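Local coordinates for nicotinate-nucleotide--dimethylbenzimidazole phosphoribosyltransferase (Thermus thermophilus HB8, PDB 1WX1), which probably catalyses transfer of the phosphoribosyl group from nicotinate mononucleotide to 5,6-dimethylbenzimidazole, giving alpha-ribazole 5'-phosphate for cobalamin biosynthesis, at residues L247-F252 with H285-L290; A274-R279 with L298-G303; L11-L16 with A319-M324; P3-Q8 with R32-Q37. One frame throughout, in Å; residues are numbered along the deposited sequence.

Contact 1 of 4, residues L247-F252 with H285-L290; sequences LVLDGF and HQLEAL
Leu249, the last residue of strand 247-249, meets two leucines of helix 281-290 with a single methyl. Its CD1 lies 3.9 Å from CD2 of Leu287, the two side chains sliding past each other in opposite directions. The same CD1 stands 4.0 Å from CD1 of Leu290, which it reaches tip to tip. Next along the chain, Asp250 turns to the far side, where its carboxylate accepts backbone N-H groups of Gly305, just before helix 306-321, and of Ala308 in its first turn. Gly251 then takes the N-cap position of helix 252-264. Phe252 opens that helix, and Gln286 crosses its side chain at about a right angle. Phe252 CG is anti to its backbone N (chi1 -172°), which carries the ring out beside the glutamine amide; the two planes are 38° apart, and OE1 of Gln286 comes within 3.2 Å of CD2 of Phe252. NE2 of Gln286 donates to the carbonyl O of Phe252 over 3.2 Å, with that oxygen lying in the amide plane. NE2 is also hydrogen-bonded to Thr175 OG1 of helix 167-179, its stronger partner, and together the two bonds help fix the turn of the buried amide. A strand running through a short loop into a helix, with a following helix packed against the strand, is characteristic of a parallel alpha/beta fold; here the loop lies near Glu304, the predicted proton acceptor, Gly251 being about 9 Å from its side chain.

Contact 2 of 4, residues A274-R279 with L298-G303; sequences AGHLSR and LDLALG
Arg279 grips Asp299 side-on with two nitrogens, while Ala301 covers one face of its guanidinium. NE forms a salt bridge with Asp299 OD1 at 2.8 Å, meeting that oxygen from above the carboxylate plane; the two flat groups are turned 41° apart. NH2 of Arg279 donates to the carbonyl O of Asp299 over 2.9 Å, almost straight along its C=O direction, and also to the carbonyl O of Arg21 of the second subunit. CB of Ala301 sits 3.7 Å above the centre of the guanidinium. A bend at chi3 (-48°) turns the Arg279 chain back to make this grip. A leucine in place of Arg279 would probably leave the Asp299 carboxylate without its charged mate and the Arg21 carbonyl of the second subunit without this donor. Closer to the protein interior, the His276 side chain slants across that of Leu300, with ND1 3.7 Å from Leu300 CD1. A water 2.9 Å from His276 ND1 donates to Leu277 O and accepts from the backbone N of Leu298 and Leu300, so it ties both loops together. Arg279 N adds a direct bond to Leu300 O. The loop after the C-terminal end of strand 272-274 is thus joined, at a subunit interface, to the loop leading into helix 306-321 past Glu304, the predicted proton acceptor.

Contact 3 of 4, residues L11-L16 with A319-M324; sequences LRMDQL and ARILHM
Leu16 and Met13 form the tight part of this contact, closing on Ile321 and its neighbours. CD1 of Leu16 presses to 3.1 Å from the carbonyl O of Ile321 and lies 3.6 Å from CG2 of the same residue, the two side chains crossing at about a right angle. Its other branch, CD2, rests 4.0 Å from CB of Met324. Met13 bends at chi2 (66°) and again at chi3, which curls its end round so that SD meets Ile321 CG2 at 3.7 Å and CE approaches Leu322 CD2. Ile321 CG2 thus touches both the sulfur of Met13 and a methyl of Leu16. The partly exposed side is polar and belongs to Arg12, whose CG is anti to the backbone N (chi1 -177°) and whose chain then runs extended to NE. NE donates to the carbonyl O of Leu322 over 2.8 Å, with that oxygen at the guanidinium edge and near its plane. NH2 makes a weak, bent bond to Met324 O at 2.8 Å, while NH1 forms a salt bridge with Glu329. The arginine therefore spans two carbonyls of the type I turn from Ile321 to Met324. A methionine in place of Arg12 is likely to leave Glu329 without this partner and the Leu322 carbonyl without this donor. The contact joins the C-terminal end of helix 3-14 to the end of helix 306-321, with helix 24-37 packed against Met13, Ile321 and Leu322, and Phe88 and Ala84 of the second subunit touching Ile321 and Met324.

Contact 4 of 4, residues P3-Q8 with R32-Q37; sequences PEVFAQ and RLAALQ
Segments 3-8 and 32-37 are helical and run roughly antiparallel, their axes 7.8 Å apart at closest approach with 147° between their directions, and Phe6 and Ala35 bring their CA atoms to 4.7 Å. The small side chains of Ala34 and Ala35 on helix 24-37 are consistent with this close approach. The methyl of Ala35 lies against the Phe6 side chain, its CB 3.4 Å from Phe6 CD1 and 3.7 Å from Phe6 CB, so it touches both the ring and the base of the side chain. With CG anti to the backbone N (chi1 -156°), the Phe6 ring is carried on along the neighbouring helix, where CZ comes 4.2 Å from CG of Arg32. That contact uses the aliphatic part of Arg32 alone: its guanidinium lies farther off, bonding through NH2 to the carbonyls of Leu272 and Asp270 and making a cation-pi contact with Phe273. One residue before Phe6, Val5 points toward the partner helix and places CG1 3.4 Å from the carbonyl O of Ala34. The same methyl is 4.2 Å from CB of Ala34. No hydrogen bond passes between the two segments, which meet mainly by apolar packing; just before segment 3-8, Asp2 is backbone hydrogen-bonded to Ala35. Helix 3-14 thus lies along one flank of helix 24-37, while Leu33 and Leu36 of helix 24-37 touch Phe273 of strand 272-274, an outermost strand of the parallel sheet within this chain.

Overall arrangement
The contacts form two neighbouring pairs. Contacts 1 and 2, centres 10 Å apart, lie toward strand 272-274, which is outermost within this chain in the six-stranded parallel sheet, and meet through Leu249 and Gly275; their segments alternate along the chain. Contacts 3 and 4, centres 12 Å apart, share helix 3-14 and touch where Leu322 packs on Ala34. Contact 3 joins near-terminal segments some 300 residues apart, and contacts 1 and 2 are nested inside the loop it closes, their centres 27 and 29 Å from its own. Helix 306-321 runs from beside contact 2 to contact 3, linking the predicted active-site region with the terminal helices. Contacts 2 and 3 both touch the second subunit.

Contact 1 of 4, residues L247-F252 with H285-L290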
loop_
_atom_site.group_PDB
_atom_site.type_symbol
_atom_site.label_atom_id
_atom_site.label_comp_id
_atom_site.label_asym_id
_atom_site.label_seq_id
_atom_site.Cartn_x
_atom_site.Cartn_y
_atom_site.Cartn_z
ATOM N N LEU A 247 -2.327 15.923 -4.176
ATOM C CA LEU A 247 -1.972 16.145 -2.776
ATOM C C LEU A 247 -2.325 14.909 -1.959
ATOM O O LEU A 247 -3.424 14.375 -2.088
ATOM C CB LEU A 247 -2.734 17.361 -2.242
ATOM C CG LEU A 247 -2.645 18.596 -3.146
ATOM C CD1 LEU A 247 -3.552 19.692 -2.607
ATOM C CD2 LEU A 247 -1.201 19.075 -3.231
ATOM N N VAL A 248 -1.403 14.468 -1.107
ATOM C CA VAL A 248 -1.633 13.274 -0.303
ATOM C C VAL A 248 -1.783 13.575 1.187
ATOM O O VAL A 248 -0.945 14.254 1.792
ATOM C CB VAL A 248 -0.481 12.261 -0.487
ATOM C CG1 VAL A 248 -0.852 10.929 0.150
ATOM C CG2 VAL A 248 -0.173 12.089 -1.971
ATOM N N LEU A 249 -2.858 13.061 1.769
ATOM C CA LEU A 249 -3.147 13.255 3.187
ATOM C C LEU A 249 -2.454 12.213 4.042
ATOM O O LEU A 249 -2.292 11.062 3.626
ATOM C CB LEU A 249 -4.654 13.142 3.452
ATOM C CG LEU A 249 -5.587 14.170 2.818
ATOM C CD1 LEU A 249 -7.033 13.799 3.146
ATOM C CD2 LEU A 249 -5.250 15.562 3.340
ATOM N N ASP A 250 -2.042 12.626 5.237
ATOM C CA ASP A 250 -1.425 11.716 6.181
ATOM C C ASP A 250 -2.471 11.406 7.256
ATOM O O ASP A 250 -3.611 11.057 6.933
ATOM C CB ASP A 250 -0.169 12.330 6.816
ATOM C CG ASP A 250 0.573 11.340 7.701
ATOM O OD1 ASP A 250 0.674 10.166 7.294
ATOM O OD2 ASP A 250 1.058 11.728 8.790
ATOM N N GLY A 251 -2.098 11.572 8.521
ATOM C CA GLY A 251 -3.007 11.263 9.612
ATOM C C GLY A 251 -3.966 12.336 10.089
ATOM O O GLY A 251 -4.280 13.275 9.366
ATOM N N PHE A 252 -4.409 12.189 11.337
ATOM C CA PHE A 252 -5.376 13.085 11.968
ATOM C C PHE A 252 -4.990 14.573 11.992
ATOM O O PHE A 252 -5.755 15.421 11.525
ATOM C CB PHE A 252 -5.677 12.561 13.388
ATOM C CG PHE A 252 -6.806 13.272 14.092
ATOM C CD1 PHE A 252 -6.607 13.836 15.353
ATOM C CD2 PHE A 252 -8.067 13.357 13.516
ATOM C CE1 PHE A 252 -7.652 14.468 16.031
ATOM C CE2 PHE A 252 -9.121 13.988 14.185
ATOM C CZ PHE A 252 -8.911 14.546 15.446
ATOM N N HIS A 285 -13.791 10.312 10.564
ATOM C CA HIS A 285 -14.778 11.378 10.433
ATOM C C HIS A 285 -14.311 12.437 9.449
ATOM O O HIS A 285 -15.100 12.951 8.654
ATOM C CB HIS A 285 -15.046 12.034 11.789
ATOM C CG HIS A 285 -15.706 11.125 12.774
ATOM N ND1 HIS A 285 -16.968 10.605 12.575
ATOM C CD2 HIS A 285 -15.281 10.637 13.964
ATOM C CE1 HIS A 285 -17.292 9.837 13.600
ATOM N NE2 HIS A 285 -16.284 9.839 14.456
ATOM N N GLN A 286 -13.026 12.769 9.510
ATOM C CA GLN A 286 -12.463 13.768 8.613
ATOM C C GLN A 286 -12.526 13.293 7.165
ATOM O O GLN A 286 -12.912 14.049 6.272
ATOM C CB GLN A 286 -11.004 14.042 8.975
ATOM C CG GLN A 286 -10.792 14.606 10.370
ATOM C CD GLN A 286 -9.321 14.712 10.698
ATOM O OE1 GLN A 286 -8.560 13.799 10.409
ATOM N NE2 GLN A 286 -8.918 15.819 11.307
ATOM N N LEU A 287 -12.125 12.046 6.941
ATOM C CA LEU A 287 -12.128 11.479 5.601
ATOM C C LEU A 287 -13.547 11.371 5.051
ATOM O O LEU A 287 -13.769 11.561 3.853
ATOM C CB LEU A 287 -11.445 10.111 5.601
ATOM C CG LEU A 287 -9.941 10.141 5.909
ATOM C CD1 LEU A 287 -9.378 8.745 5.786
ATOM C CD2 LEU A 287 -9.224 11.090 4.946
ATOM N N GLU A 288 -14.507 11.071 5.920
ATOM C CA GLU A 288 -15.900 10.981 5.490
ATOM C C GLU A 288 -16.389 12.377 5.101
ATOM O O GLU A 288 -17.080 12.542 4.098
ATOM C CB GLU A 288 -16.776 10.397 6.607
ATOM C CG GLU A 288 -16.552 8.909 6.847
ATOM C CD GLU A 288 -16.985 8.047 5.658
ATOM O OE1 GLU A 288 -18.200 7.968 5.370
ATOM O OE2 GLU A 288 -16.111 7.447 5.003
ATOM N N ALA A 289 -16.015 13.385 5.883
ATOM C CA ALA A 289 -16.419 14.755 5.591
ATOM C C ALA A 289 -15.843 15.196 4.247
ATOM O O ALA A 289 -16.455 15.983 3.517
ATOM C CB ALA A 289 -15.940 15.693 6.700
ATOM N N LEU A 290 -14.659 14.685 3.925
ATOM C CA LEU A 290 -14.000 15.025 2.670
ATOM C C LEU A 290 -14.462 14.102 1.545
ATOM O O LEU A 290 -14.226 14.383 0.374
ATOM C CB LEU A 290 -12.478 14.924 2.831
ATOM C CG LEU A 290 -11.802 16.064 3.604
ATOM C CD1 LEU A 290 -10.408 15.646 4.043
ATOM C CD2 LEU A 290 -11.749 17.309 2.738
#

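Contact 2 of 4, residues A274-R279 with L298-G303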
loop_
_atom_site.group_PDB
_atom_site.type_symbol
_atom_site.label_atom_id
_atom_site.label_comp_id
_atom_site.label_asym_id
_atom_site.label_seq_id
_atom_site.Cartn_x
_atom_site.Cartn_y
_atom_site.Cartn_z
ATOM N N ALA A 274 -6.417 10.365 0.056
ATOM C CA ALA A 274 -6.192 9.921 1.425
ATOM C C ALA A 274 -5.168 8.794 1.434
ATOM O O ALA A 274 -5.452 7.676 0.988
ATOM C CB ALA A 274 -7.504 9.457 2.059
ATOM N N GLY A 275 -3.974 9.096 1.938
ATOM C CA GLY A 275 -2.915 8.102 1.991
ATOM C C GLY A 275 -3.267 6.869 2.803
ATOM O O GLY A 275 -3.077 5.742 2.347
ATOM N N HIS A 276 -3.779 7.070 4.011
ATOM C CA HIS A 276 -4.143 5.940 4.857
ATOM C C HIS A 276 -5.202 6.316 5.877
ATOM O O HIS A 276 -5.677 7.452 5.919
ATOM C CB HIS A 276 -2.915 5.411 5.606
ATOM C CG HIS A 276 -2.453 6.303 6.716
ATOM N ND1 HIS A 276 -2.085 5.822 7.950
ATOM C CD2 HIS A 276 -2.298 7.650 6.772
ATOM C CE1 HIS A 276 -1.723 6.833 8.726
ATOM N NE2 HIS A 276 -1.843 7.950 8.033
ATOM N N LEU A 277 -5.572 5.338 6.693
ATOM C CA LEU A 277 -6.547 5.551 7.754
ATOM C C LEU A 277 -5.795 5.345 9.061
ATOM O O LEU A 277 -5.337 4.239 9.358
ATOM C CB LEU A 277 -7.702 4.548 7.657
ATOM C CG LEU A 277 -8.753 4.691 8.771
ATOM C CD1 LEU A 277 -9.381 6.079 8.721
ATOM C CD2 LEU A 277 -9.818 3.614 8.621
ATOM N N SER A 278 -5.649 6.423 9.822
ATOM C CA SER A 278 -4.956 6.385 11.099
ATOM C C SER A 278 -5.803 5.661 12.132
ATOM O O SER A 278 -7.005 5.498 11.945
ATOM C CB SER A 278 -4.681 7.812 11.590
ATOM O OG SER A 278 -4.157 7.806 12.905
ATOM N N ARG A 279 -5.166 5.226 13.213
ATOM C CA ARG A 279 -5.869 4.546 14.298
ATOM C C ARG A 279 -6.650 5.604 15.085
ATOM O O ARG A 279 -7.574 5.280 15.825
ATOM C CB ARG A 279 -4.862 3.851 15.221
ATOM C CG ARG A 279 -5.473 3.012 16.331
ATOM C CD ARG A 279 -4.382 2.577 17.301
ATOM N NE ARG A 279 -3.230 2.036 16.585
ATOM C CZ ARG A 279 -1.996 1.989 17.078
ATOM N NH1 ARG A 279 -1.749 2.448 18.298
ATOM N NH2 ARG A 279 -1.006 1.503 16.342
ATOM N N LEU A 298 -2.986 0.307 7.758
ATOM C CA LEU A 298 -1.977 -0.499 8.427
ATOM C C LEU A 298 -1.931 -0.272 9.934
ATOM O O LEU A 298 -0.956 -0.631 10.588
ATOM C CB LEU A 298 -0.607 -0.204 7.813
ATOM C CG LEU A 298 -0.474 -0.495 6.314
ATOM C CD1 LEU A 298 0.797 0.148 5.774
ATOM C CD2 LEU A 298 -0.469 -2.001 6.077
ATOM N N ASP A 299 -2.991 0.326 10.470
ATOM C CA ASP A 299 -3.093 0.606 11.898
ATOM C C ASP A 299 -1.959 1.509 12.382
ATOM O O ASP A 299 -1.457 1.358 13.498
ATOM C CB ASP A 299 -3.111 -0.710 12.690
ATOM C CG ASP A 299 -3.356 -0.498 14.175
ATOM O OD1 ASP A 299 -4.205 0.346 14.530
ATOM O OD2 ASP A 299 -2.704 -1.187 14.990
ATOM N N LEU A 300 -1.564 2.452 11.533
ATOM C CA LEU A 300 -0.502 3.387 11.875
ATOM C C LEU A 300 -1.059 4.478 12.784
ATOM O O LEU A 300 -2.217 4.872 12.663
ATOM C CB LEU A 300 0.075 4.024 10.607
ATOM C CG LEU A 300 0.604 3.064 9.537
ATOM C CD1 LEU A 300 1.082 3.863 8.333
ATOM C CD2 LEU A 300 1.736 2.222 10.104
ATOM N N ALA A 301 -0.231 4.965 13.698
ATOM C CA ALA A 301 -0.651 6.016 14.612
ATOM C C ALA A 301 0.539 6.918 14.916
ATOM O O ALA A 301 0.652 7.458 16.012
ATOM C CB ALA A 301 -1.192 5.397 15.901
ATOM N N LEU A 302 1.421 7.091 13.938
ATOM C CA LEU A 302 2.613 7.910 14.141
ATOM C C LEU A 302 2.558 9.355 13.640
ATOM O O LEU A 302 2.925 10.274 14.372
ATOM C CB LEU A 302 3.827 7.212 13.524
ATOM C CG LEU A 302 5.153 7.965 13.612
ATOM C CD1 LEU A 302 5.490 8.256 15.066
ATOM C CD2 LEU A 302 6.240 7.141 12.962
ATOM N N GLY A 303 2.110 9.560 12.404
ATOM C CA GLY A 303 2.065 10.910 11.857
ATOM C C GLY A 303 3.352 11.202 11.096
ATOM O O GLY A 303 3.901 10.302 10.469
HETATM O O HOH W 1 -2.859 3.088 8.682
HETATM O O HOH W 2 -5.654 1.906 10.444
#

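Contact 3 of 4, residues L11-L16 with A319-M324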
loop_
_atom_site.group_PDB
_atom_site.type_symbol
_atom_site.label_atom_id
_atom_site.label_comp_id
_atom_site.label_asym_id
_atom_site.label_seq_id
_atom_site.Cartn_x
_atom_site.Cartn_y
_atom_site.Cartn_z
ATOM N N LEU A 11 -12.903 6.228 -20.480
ATOM C CA LEU A 11 -13.123 5.385 -21.657
ATOM C C LEU A 11 -11.936 4.458 -21.907
ATOM O O LEU A 11 -12.112 3.267 -22.174
ATOM C CB LEU A 11 -13.331 6.239 -22.907
ATOM C CG LEU A 11 -14.563 7.128 -23.037
ATOM C CD1 LEU A 11 -14.589 7.725 -24.441
ATOM C CD2 LEU A 11 -15.822 6.313 -22.789
ATOM N N ARG A 12 -10.725 5.006 -21.837
ATOM C CA ARG A 12 -9.534 4.195 -22.067
ATOM C C ARG A 12 -9.436 3.078 -21.029
ATOM O O ARG A 12 -9.102 1.939 -21.359
ATOM C CB ARG A 12 -8.265 5.058 -22.021
ATOM C CG ARG A 12 -7.006 4.256 -22.317
ATOM C CD ARG A 12 -5.724 5.088 -22.302
ATOM N NE ARG A 12 -4.565 4.236 -22.574
ATOM C CZ ARG A 12 -4.268 3.732 -23.769
ATOM N NH1 ARG A 12 -5.038 4.004 -24.817
ATOM N NH2 ARG A 12 -3.219 2.931 -23.915
ATOM N N MET A 13 -9.734 3.417 -19.779
ATOM C CA MET A 13 -9.692 2.465 -18.671
ATOM C C MET A 13 -10.556 1.248 -18.992
ATOM O O MET A 13 -10.135 0.100 -18.822
ATOM C CB MET A 13 -10.205 3.138 -17.393
ATOM C CG MET A 13 -10.182 2.264 -16.150
ATOM S SD MET A 13 -8.509 1.819 -15.620
ATOM C CE MET A 13 -7.938 3.417 -14.962
ATOM N N ASP A 14 -11.770 1.515 -19.463
ATOM C CA ASP A 14 -12.707 0.455 -19.809
ATOM C C ASP A 14 -12.208 -0.424 -20.954
ATOM O O ASP A 14 -12.690 -1.542 -21.135
ATOM C CB ASP A 14 -14.069 1.057 -20.179
ATOM C CG ASP A 14 -15.103 -0.003 -20.507
ATOM O OD1 ASP A 14 -15.583 -0.034 -21.660
ATOM O OD2 ASP A 14 -15.429 -0.813 -19.611
ATOM N N GLN A 15 -11.240 0.073 -21.722
ATOM C CA GLN A 15 -10.703 -0.691 -22.844
ATOM C C GLN A 15 -9.306 -1.274 -22.630
ATOM O O GLN A 15 -8.731 -1.860 -23.547
ATOM C CB GLN A 15 -10.711 0.168 -24.114
ATOM C CG GLN A 15 -12.113 0.429 -24.659
ATOM C CD GLN A 15 -12.856 -0.861 -25.000
ATOM O OE1 GLN A 15 -12.453 -1.603 -25.897
ATOM N NE2 GLN A 15 -13.944 -1.132 -24.280
ATOM N N LEU A 16 -8.760 -1.123 -21.427
ATOM C CA LEU A 16 -7.433 -1.660 -21.135
ATOM C C LEU A 16 -7.482 -3.181 -21.066
ATOM O O LEU A 16 -8.531 -3.760 -20.789
ATOM C CB LEU A 16 -6.902 -1.097 -19.815
ATOM C CG LEU A 16 -6.636 0.411 -19.793
ATOM C CD1 LEU A 16 -6.058 0.790 -18.437
ATOM C CD2 LEU A 16 -5.673 0.798 -20.920
ATOM N N ALA A 319 -1.172 5.728 -11.742
ATOM C CA ALA A 319 -0.960 6.530 -12.944
ATOM C C ALA A 319 -0.543 5.662 -14.134
ATOM O O ALA A 319 -0.972 5.901 -15.261
ATOM C CB ALA A 319 0.099 7.601 -12.679
ATOM N N ARG A 320 0.284 4.650 -13.875
ATOM C CA ARG A 320 0.762 3.755 -14.927
ATOM C C ARG A 320 -0.324 2.855 -15.524
ATOM O O ARG A 320 -0.156 2.323 -16.622
ATOM C CB ARG A 320 1.900 2.874 -14.400
ATOM C CG ARG A 320 3.140 3.641 -13.950
ATOM C CD ARG A 320 3.700 4.512 -15.067
ATOM N NE ARG A 320 3.969 3.753 -16.289
ATOM C CZ ARG A 320 4.541 4.268 -17.374
ATOM N NH1 ARG A 320 4.909 5.544 -17.388
ATOM N NH2 ARG A 320 4.743 3.512 -18.448
ATOM N N ILE A 321 -1.429 2.671 -14.812
ATOM C CA ILE A 321 -2.505 1.825 -15.327
ATOM C C ILE A 321 -2.936 2.285 -16.712
ATOM O O ILE A 321 -3.132 1.470 -17.614
ATOM C CB ILE A 321 -3.748 1.839 -14.400
ATOM C CG1 ILE A 321 -3.421 1.152 -13.075
ATOM C CG2 ILE A 321 -4.912 1.122 -15.080
ATOM C CD1 ILE A 321 -4.532 1.243 -12.041
ATOM N N LEU A 322 -3.071 3.596 -16.878
ATOM C CA LEU A 322 -3.502 4.168 -18.148
ATOM C C LEU A 322 -2.452 4.036 -19.251
ATOM O O LEU A 322 -2.716 4.353 -20.409
ATOM C CB LEU A 322 -3.910 5.629 -17.942
ATOM C CG LEU A 322 -5.250 5.760 -17.197
ATOM C CD1 LEU A 322 -5.409 7.147 -16.595
ATOM C CD2 LEU A 322 -6.387 5.454 -18.165
ATOM N N HIS A 323 -1.268 3.556 -18.886
ATOM C CA HIS A 323 -0.201 3.354 -19.854
ATOM C C HIS A 323 -0.259 1.919 -20.389
ATOM O O HIS A 323 0.520 1.537 -21.264
ATOM C CB HIS A 323 1.156 3.639 -19.210
ATOM C CG HIS A 323 1.384 5.091 -18.917
ATOM N ND1 HIS A 323 2.187 5.891 -19.708
ATOM C CD2 HIS A 323 0.891 5.894 -17.951
ATOM C CE1 HIS A 323 2.176 7.122 -19.235
ATOM N NE2 HIS A 323 1.398 7.157 -18.169
ATOM N N MET A 324 -1.182 1.127 -19.854
ATOM C CA MET A 324 -1.359 -0.247 -20.312
ATOM C C MET A 324 -1.888 -0.177 -21.738
ATOM O O MET A 324 -2.372 0.867 -22.179
ATOM C CB MET A 324 -2.398 -0.987 -19.469
ATOM C CG MET A 324 -1.941 -1.435 -18.098
ATOM S SD MET A 324 -3.350 -2.075 -17.173
ATOM C CE MET A 324 -3.745 -3.556 -18.124
#

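Contact 4 of 4, residues P3-Q8 with R32-Q37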
loop_
_atom_site.group_PDB
_atom_site.type_symbol
_atom_site.label_atom_id
_atom_site.label_comp_id
_atom_site.label_asym_id
_atom_site.label_seq_id
_atom_site.Cartn_x
_atom_site.Cartn_y
_atom_site.Cartn_z
ATOM N N PRO A 3 -12.551 17.920 -16.845
ATOM C CA PRO A 3 -13.659 16.979 -17.031
ATOM C C PRO A 3 -13.578 16.191 -18.331
ATOM O O PRO A 3 -13.923 15.008 -18.373
ATOM C CB PRO A 3 -14.888 17.882 -16.975
ATOM C CG PRO A 3 -14.377 19.169 -17.542
ATOM C CD PRO A 3 -13.046 19.309 -16.845
ATOM N N GLU A 4 -13.123 16.852 -19.390
ATOM C CA GLU A 4 -12.999 16.205 -20.689
ATOM C C GLU A 4 -11.993 15.059 -20.609
ATOM O O GLU A 4 -12.241 13.967 -21.117
ATOM C CB GLU A 4 -12.558 17.222 -21.743
ATOM C CG GLU A 4 -12.600 16.695 -23.168
ATOM C CD GLU A 4 -12.267 17.760 -24.198
ATOM O OE1 GLU A 4 -12.356 17.463 -25.409
ATOM O OE2 GLU A 4 -11.915 18.893 -23.799
ATOM N N VAL A 5 -10.859 15.315 -19.964
ATOM C CA VAL A 5 -9.823 14.301 -19.805
ATOM C C VAL A 5 -10.325 13.185 -18.894
ATOM O O VAL A 5 -10.097 12.005 -19.157
ATOM C CB VAL A 5 -8.536 14.910 -19.204
ATOM C CG1 VAL A 5 -7.539 13.810 -18.869
ATOM C CG2 VAL A 5 -7.921 15.887 -20.196
ATOM N N PHE A 6 -11.018 13.560 -17.824
ATOM C CA PHE A 6 -11.554 12.576 -16.892
ATOM C C PHE A 6 -12.450 11.605 -17.664
ATOM O O PHE A 6 -12.399 10.392 -17.454
ATOM C CB PHE A 6 -12.351 13.280 -15.788
ATOM C CG PHE A 6 -12.463 12.489 -14.508
ATOM C CD1 PHE A 6 -12.335 13.125 -13.276
ATOM C CD2 PHE A 6 -12.698 11.120 -14.529
ATOM C CE1 PHE A 6 -12.442 12.406 -12.082
ATOM C CE2 PHE A 6 -12.807 10.391 -13.340
ATOM C CZ PHE A 6 -12.677 11.038 -12.115
ATOM N N ALA A 7 -13.261 12.145 -18.569
ATOM C CA ALA A 7 -14.163 11.326 -19.374
ATOM C C ALA A 7 -13.392 10.427 -20.342
ATOM O O ALA A 7 -13.695 9.243 -20.482
ATOM C CB ALA A 7 -15.120 12.222 -20.151
ATOM N N GLN A 8 -12.396 11.002 -21.010
ATOM C CA GLN A 8 -11.578 10.265 -21.967
ATOM C C GLN A 8 -10.790 9.162 -21.274
ATOM O O GLN A 8 -10.631 8.068 -21.815
ATOM C CB GLN A 8 -10.614 11.217 -22.674
ATOM C CG GLN A 8 -11.300 12.295 -23.500
ATOM N N ARG A 32 -8.554 10.159 -11.533
ATOM C CA ARG A 32 -8.431 11.461 -10.892
ATOM C C ARG A 32 -7.090 12.090 -11.253
ATOM O O ARG A 32 -7.016 13.281 -11.550
ATOM C CB ARG A 32 -8.569 11.326 -9.372
ATOM C CG ARG A 32 -9.944 10.861 -8.914
ATOM C CD ARG A 32 -10.051 10.878 -7.388
ATOM N NE ARG A 32 -9.836 12.222 -6.864
ATOM C CZ ARG A 32 -9.403 12.489 -5.635
ATOM N NH1 ARG A 32 -9.135 11.499 -4.788
ATOM N NH2 ARG A 32 -9.229 13.750 -5.258
ATOM N N LEU A 33 -6.032 11.286 -11.238
ATOM C CA LEU A 33 -4.703 11.780 -11.584
ATOM C C LEU A 33 -4.689 12.312 -13.017
ATOM O O LEU A 33 -4.123 13.375 -13.292
ATOM C CB LEU A 33 -3.670 10.661 -11.422
ATOM C CG LEU A 33 -3.443 10.235 -9.966
ATOM C CD1 LEU A 33 -2.532 9.015 -9.904
ATOM C CD2 LEU A 33 -2.835 11.415 -9.191
ATOM N N ALA A 34 -5.312 11.574 -13.931
ATOM C CA ALA A 34 -5.371 12.000 -15.325
ATOM C C ALA A 34 -6.077 13.345 -15.444
ATOM O O ALA A 34 -5.606 14.242 -16.142
ATOM C CB ALA A 34 -6.101 10.951 -16.169
ATOM N N ALA A 35 -7.208 13.482 -14.758
ATOM C CA ALA A 35 -7.978 14.719 -14.796
ATOM C C ALA A 35 -7.196 15.887 -14.197
ATOM O O ALA A 35 -7.262 17.006 -14.704
ATOM C CB ALA A 35 -9.298 14.534 -14.058
ATOM N N LEU A 36 -6.455 15.625 -13.122
ATOM C CA LEU A 36 -5.658 16.663 -12.475
ATOM C C LEU A 36 -4.531 17.159 -13.366
ATOM O O LEU A 36 -4.277 18.357 -13.439
ATOM C CB LEU A 36 -5.056 16.149 -11.165
ATOM C CG LEU A 36 -5.990 16.012 -9.966
ATOM C CD1 LEU A 36 -5.185 15.544 -8.756
ATOM C CD2 LEU A 36 -6.654 17.354 -9.676
ATOM N N GLN A 37 -3.848 16.235 -14.036
ATOM C CA GLN A 37 -2.747 16.605 -14.916
ATOM C C GLN A 37 -3.224 17.039 -16.298
ATOM O O GLN A 37 -2.483 17.681 -17.042
ATOM C CB GLN A 37 -1.775 15.442 -15.081
ATOM C CG GLN A 37 -1.200 14.902 -13.788
ATOM C CD GLN A 37 0.010 14.023 -14.033
ATOM O OE1 GLN A 37 0.211 13.517 -15.140
ATOM N NE2 GLN A 37 0.825 13.835 -13.000
#